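PDB 2RIJ: putative 2,3,4,5-tetrahydropyridine-2-carboxylate N- succinyltransferase from Campylobacter jejuni, which probably catalyses transfer of a succinyl group from succinyl-CoA to tetrahydrodipicolinate, the first step of the succinylase branch of lysine biosynthesis. Local coordinates for residues Met256-Gly268 and Asp272-Ser284. Residues are numbered along the deposited sequence; the frame is centred on the assembly and turned at random. Where two conformers were deposited one is given.
Sequences MVEGRISSSAIVG and DVGGGASILGVLS
Asp272 and Met256, a selenomethionine here, lie side by side on one face of a short parallel ladder, the carboxylate along the CB and CG of its neighbour. Val273 N donates to Met256 O almost in line with the carbonyl (2.9 Å), and Val273 O receives Glu258 N. The branched side chain of Val273 turns to the buried face beside Val257; CG1, anti to the backbone N (chi1 -177°), rests on Gly259 CA at 3.7 Å, and Gly259 suits the spot because Ala277 O and Val273 CG1 already occupy the side a CB would take. CG2 meets Val267 CG1. Gly274 to Ala277 form a type II turn, and Gly276 takes the positive phi that favours glycine; its N reaches Glu258 O from above the carbonyl plane (3.0 Å). Ala277 O accepts Arg260 N and also sits over the centre of one guanidinium face. Bent at chi3 (-68°), the arginine chain brings NH2 to Ser278 OG (3.2 Å), while NE shares water 1 with that hydroxyl. NH1 bonds to Ala242 O and NH2 to Asn302 OD1 of a neighbouring subunit, fixing the group at the subunit boundary. Ser278 beside Arg260 opens a second parallel ladder, and Ile279 beside Ile261 continues it, its N bonded to Arg260 O and its O to Ser262 N; CD1 packs on Val267 CG2 (3.6 Å), CG2 on Ala265 CB. At Gly281 the bare CA lies against Ser263 O in a CH···O contact (3.3 Å), a place with no space for a CB. Val282 CG2 then touches Ser264 CB. Stacked parallel strands joined by turns, with branched aliphatic side chains inside, make successive coils of the left-handed parallel beta-helix of hexapeptide-repeat acyltransferases; Glu258, the predicted acyl-anhydride residue, and Arg260, Gly275 and Ser278, predicted to bind succinyl-CoA, probably place the active site here.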
loop_
_atom_site.group_PDB
_atom_site.type_symbol
_atom_site.label_atom_id
_atom_site.label_comp_id
_atom_site.label_asym_id
_atom_site.label_seq_id
_atom_site.Cartn_x
_atom_site.Cartn_y
_atom_site.Cartn_z
HETATM N N MSE A 256 1.175 -25.331 -26.058
HETATM C CA MSE A 256 0.188 -25.946 -25.148
HETATM C C MSE A 256 -0.901 -24.916 -24.856
HETATM O O MSE A 256 -0.616 -23.862 -24.306
HETATM C CB MSE A 256 0.866 -26.326 -23.855
HETATM C CG MSE A 256 -0.101 -26.803 -22.767
HETATM SE SE MSE A 256 -1.142 -28.392 -23.354
HETATM C CE MSE A 256 0.385 -29.555 -23.809
ATOM N N VAL A 257 -2.134 -25.201 -25.238
ATOM C CA VAL A 257 -3.221 -24.255 -25.086
ATOM C C VAL A 257 -4.312 -24.844 -24.139
ATOM O O VAL A 257 -4.928 -25.857 -24.410
ATOM C CB VAL A 257 -3.824 -23.851 -26.422
ATOM C CG1 VAL A 257 -5.002 -22.825 -26.224
ATOM C CG2 VAL A 257 -2.731 -23.344 -27.387
ATOM N N GLU A 258 -4.474 -24.171 -23.023
ATOM C CA GLU A 258 -5.434 -24.496 -22.003
ATOM C C GLU A 258 -6.346 -23.317 -21.659
ATOM O O GLU A 258 -7.165 -23.367 -20.711
ATOM C CB GLU A 258 -4.731 -25.019 -20.792
ATOM C CG GLU A 258 -3.640 -25.948 -21.117
ATOM C CD GLU A 258 -3.164 -26.686 -19.877
ATOM O OE1 GLU A 258 -3.999 -27.365 -19.273
ATOM O OE2 GLU A 258 -1.994 -26.586 -19.488
ATOM N N GLY A 259 -6.255 -22.290 -22.470
ATOM C CA GLY A 259 -7.072 -21.072 -22.334
ATOM C C GLY A 259 -7.627 -20.612 -23.665
ATOM O O GLY A 259 -7.647 -21.361 -24.660
ATOM N N ARG A 260 -8.115 -19.376 -23.692
ATOM C CA ARG A 260 -9.012 -18.905 -24.726
ATOM C C ARG A 260 -8.326 -17.894 -25.631
ATOM O O ARG A 260 -7.838 -16.847 -25.170
ATOM C CB ARG A 260 -10.252 -18.284 -24.077
ATOM C CG ARG A 260 -11.013 -19.340 -23.278
ATOM C CD ARG A 260 -12.161 -18.738 -22.526
ATOM N NE ARG A 260 -11.706 -17.859 -21.444
ATOM C CZ ARG A 260 -11.434 -18.260 -20.197
ATOM N NH1 ARG A 260 -11.423 -19.542 -19.864
ATOM N NH2 ARG A 260 -11.118 -17.365 -19.255
ATOM N N ILE A 261 -8.269 -18.242 -26.900
ATOM C CA ILE A 261 -7.674 -17.399 -27.926
ATOM C C ILE A 261 -8.784 -16.797 -28.776
ATOM O O ILE A 261 -9.381 -17.465 -29.629
ATOM C CB ILE A 261 -6.709 -18.161 -28.821
ATOM C CG1 ILE A 261 -5.725 -18.964 -27.974
ATOM C CG2 ILE A 261 -5.939 -17.194 -29.749
ATOM C CD1 ILE A 261 -4.736 -19.813 -28.744
ATOM N N SER A 262 -9.008 -15.497 -28.602
ATOM C CA SER A 262 -10.044 -14.758 -29.368
ATOM C C SER A 262 -9.661 -14.543 -30.816
ATOM O O SER A 262 -8.495 -14.591 -31.208
ATOM C CB SER A 262 -10.302 -13.366 -28.739
ATOM O OG SER A 262 -10.828 -13.477 -27.420
ATOM N N SER A 263 -10.667 -14.286 -31.643
ATOM C CA SER A 263 -10.440 -14.006 -33.056
ATOM C C SER A 263 -9.448 -12.874 -33.208
ATOM O O SER A 263 -9.495 -11.892 -32.463
ATOM C CB SER A 263 -11.775 -13.663 -33.749
ATOM O OG SER A 263 -12.479 -14.846 -34.048
ATOM N N SER A 264 -8.532 -13.034 -34.171
ATOM C CA SER A 264 -7.441 -12.142 -34.495
ATOM C C SER A 264 -6.198 -12.324 -33.629
ATOM O O SER A 264 -5.184 -11.779 -33.964
ATOM C CB SER A 264 -7.842 -10.665 -34.521
ATOM O OG SER A 264 -8.702 -10.470 -35.591
ATOM N N ALA A 265 -6.286 -13.114 -32.572
ATOM C CA ALA A 265 -5.126 -13.331 -31.668
ATOM C C ALA A 265 -4.260 -14.444 -32.228
ATOM O O ALA A 265 -4.787 -15.466 -32.741
ATOM C CB ALA A 265 -5.588 -13.637 -30.235
ATOM N N ILE A 266 -2.946 -14.235 -32.144
ATOM C CA ILE A 266 -1.927 -15.163 -32.601
ATOM C C ILE A 266 -0.942 -15.401 -31.482
ATOM O O ILE A 266 -0.490 -14.449 -30.826
ATOM C CB ILE A 266 -1.138 -14.638 -33.849
ATOM C CG1 ILE A 266 -2.092 -14.387 -35.039
ATOM C CG2 ILE A 266 -0.078 -15.650 -34.270
ATOM C CD1 ILE A 266 -1.434 -13.619 -36.218
ATOM N N VAL A 267 -0.649 -16.679 -31.252
ATOM C CA VAL A 267 0.263 -17.128 -30.200
ATOM C C VAL A 267 1.478 -17.805 -30.859
ATOM O O VAL A 267 1.331 -18.714 -31.652
ATOM C CB VAL A 267 -0.462 -18.060 -29.213
ATOM C CG1 VAL A 267 0.463 -18.571 -28.113
ATOM C CG2 VAL A 267 -1.711 -17.344 -28.617
ATOM N N GLY A 268 2.670 -17.366 -30.478
ATOM C CA GLY A 268 3.915 -17.788 -31.116
ATOM C C GLY A 268 4.439 -19.087 -30.542
ATOM O O GLY A 268 4.053 -19.526 -29.460
ATOM N N ASP A 272 2.861 -21.118 -23.762
ATOM C CA ASP A 272 2.010 -21.967 -22.930
ATOM C C ASP A 272 0.873 -21.085 -22.386
ATOM O O ASP A 272 1.132 -20.125 -21.661
ATOM C CB ASP A 272 2.850 -22.523 -21.817
ATOM C CG ASP A 272 2.159 -23.585 -21.021
ATOM O OD1 ASP A 272 1.074 -23.314 -20.448
ATOM O OD2 ASP A 272 2.732 -24.697 -20.927
ATOM N N VAL A 273 -0.335 -21.363 -22.846
ATOM C CA VAL A 273 -1.544 -20.628 -22.466
ATOM C C VAL A 273 -2.154 -21.459 -21.334
ATOM O O VAL A 273 -2.626 -22.583 -21.551
ATOM C CB VAL A 273 -2.517 -20.456 -23.610
ATOM C CG1 VAL A 273 -3.769 -19.588 -23.176
ATOM C CG2 VAL A 273 -1.822 -19.893 -24.864
ATOM N N GLY A 274 -2.050 -20.945 -20.117
ATOM C CA GLY A 274 -2.437 -21.693 -18.921
ATOM C C GLY A 274 -3.956 -21.860 -18.788
ATOM O O GLY A 274 -4.742 -21.219 -19.491
ATOM N N GLY A 275 -4.336 -22.746 -17.865
ATOM C CA GLY A 275 -5.708 -23.183 -17.704
ATOM C C GLY A 275 -6.580 -21.981 -17.386
ATOM O O GLY A 275 -6.343 -21.263 -16.417
ATOM N N GLY A 276 -7.602 -21.747 -18.213
ATOM C CA GLY A 276 -8.531 -20.641 -17.992
ATOM C C GLY A 276 -7.998 -19.243 -18.290
ATOM O O GLY A 276 -8.673 -18.259 -18.039
ATOM N N ALA A 277 -6.784 -19.152 -18.825
ATOM C CA ALA A 277 -6.276 -17.864 -19.252
ATOM C C ALA A 277 -7.098 -17.355 -20.435
ATOM O O ALA A 277 -7.677 -18.123 -21.217
ATOM C CB ALA A 277 -4.788 -17.931 -19.612
ATOM N N SER A 278 -7.131 -16.043 -20.569
ATOM C CA SER A 278 -7.798 -15.349 -21.669
ATOM C C SER A 278 -6.749 -14.580 -22.449
ATOM O O SER A 278 -5.977 -13.825 -21.847
ATOM C CB SER A 278 -8.822 -14.323 -21.136
ATOM O OG SER A 278 -10.119 -14.873 -20.964
ATOM N N ILE A 279 -6.754 -14.725 -23.769
ATOM C CA ILE A 279 -6.053 -13.832 -24.668
ATOM C C ILE A 279 -7.095 -13.095 -25.514
ATOM O O ILE A 279 -7.778 -13.707 -26.329
ATOM C CB ILE A 279 -5.035 -14.542 -25.576
ATOM C CG1 ILE A 279 -4.055 -15.358 -24.740
ATOM C CG2 ILE A 279 -4.276 -13.532 -26.452
ATOM C CD1 ILE A 279 -3.184 -16.307 -25.555
ATOM N N LEU A 280 -7.191 -11.782 -25.337
ATOM C CA LEU A 280 -8.154 -10.990 -26.096
ATOM C C LEU A 280 -7.637 -10.805 -27.532
ATOM O O LEU A 280 -6.441 -11.084 -27.838
ATOM C CB LEU A 280 -8.404 -9.666 -25.342
ATOM C CG LEU A 280 -8.866 -9.763 -23.876
ATOM C CD1 LEU A 280 -9.146 -8.302 -23.401
ATOM C CD2 LEU A 280 -10.053 -10.678 -23.680
ATOM N N GLY A 281 -8.497 -10.380 -28.461
ATOM C CA GLY A 281 -8.080 -10.411 -29.870
ATOM C C GLY A 281 -7.682 -9.140 -30.534
ATOM O O GLY A 281 -6.764 -9.109 -31.359
ATOM N N VAL A 282 -8.445 -8.099 -30.243
ATOM C CA VAL A 282 -8.308 -6.819 -30.918
ATOM C C VAL A 282 -8.241 -5.721 -29.849
ATOM O O VAL A 282 -9.079 -5.691 -28.917
ATOM C CB VAL A 282 -9.488 -6.563 -31.897
ATOM C CG1 VAL A 282 -9.262 -5.263 -32.683
ATOM C CG2 VAL A 282 -9.628 -7.725 -32.853
ATOM N N LEU A 283 -7.248 -4.849 -29.982
ATOM C CA LEU A 283 -7.093 -3.715 -29.100
ATOM C C LEU A 283 -8.256 -2.739 -29.294
ATOM O O LEU A 283 -8.834 -2.663 -30.371
ATOM C CB LEU A 283 -5.771 -3.007 -29.365
ATOM C CG LEU A 283 -4.521 -3.751 -28.901
ATOM C CD1 LEU A 283 -3.302 -3.010 -29.439
ATOM C CD2 LEU A 283 -4.562 -3.849 -27.346
ATOM N N SER A 284 -8.585 -1.996 -28.244
ATOM C CA SER A 284 -9.737 -1.072 -28.281
ATOM C C SER A 284 -9.478 0.080 -29.243
ATOM O O SER A 284 -8.336 0.337 -29.643
ATOM C CB SER A 284 -10.037 -0.528 -26.890
ATOM O OG SER A 284 -9.023 0.383 -26.493
HETATM O O HOH W 1 -11.705 -15.014 -22.992
HETATM O O HOH W 2 -10.329 -15.052 -25.461
#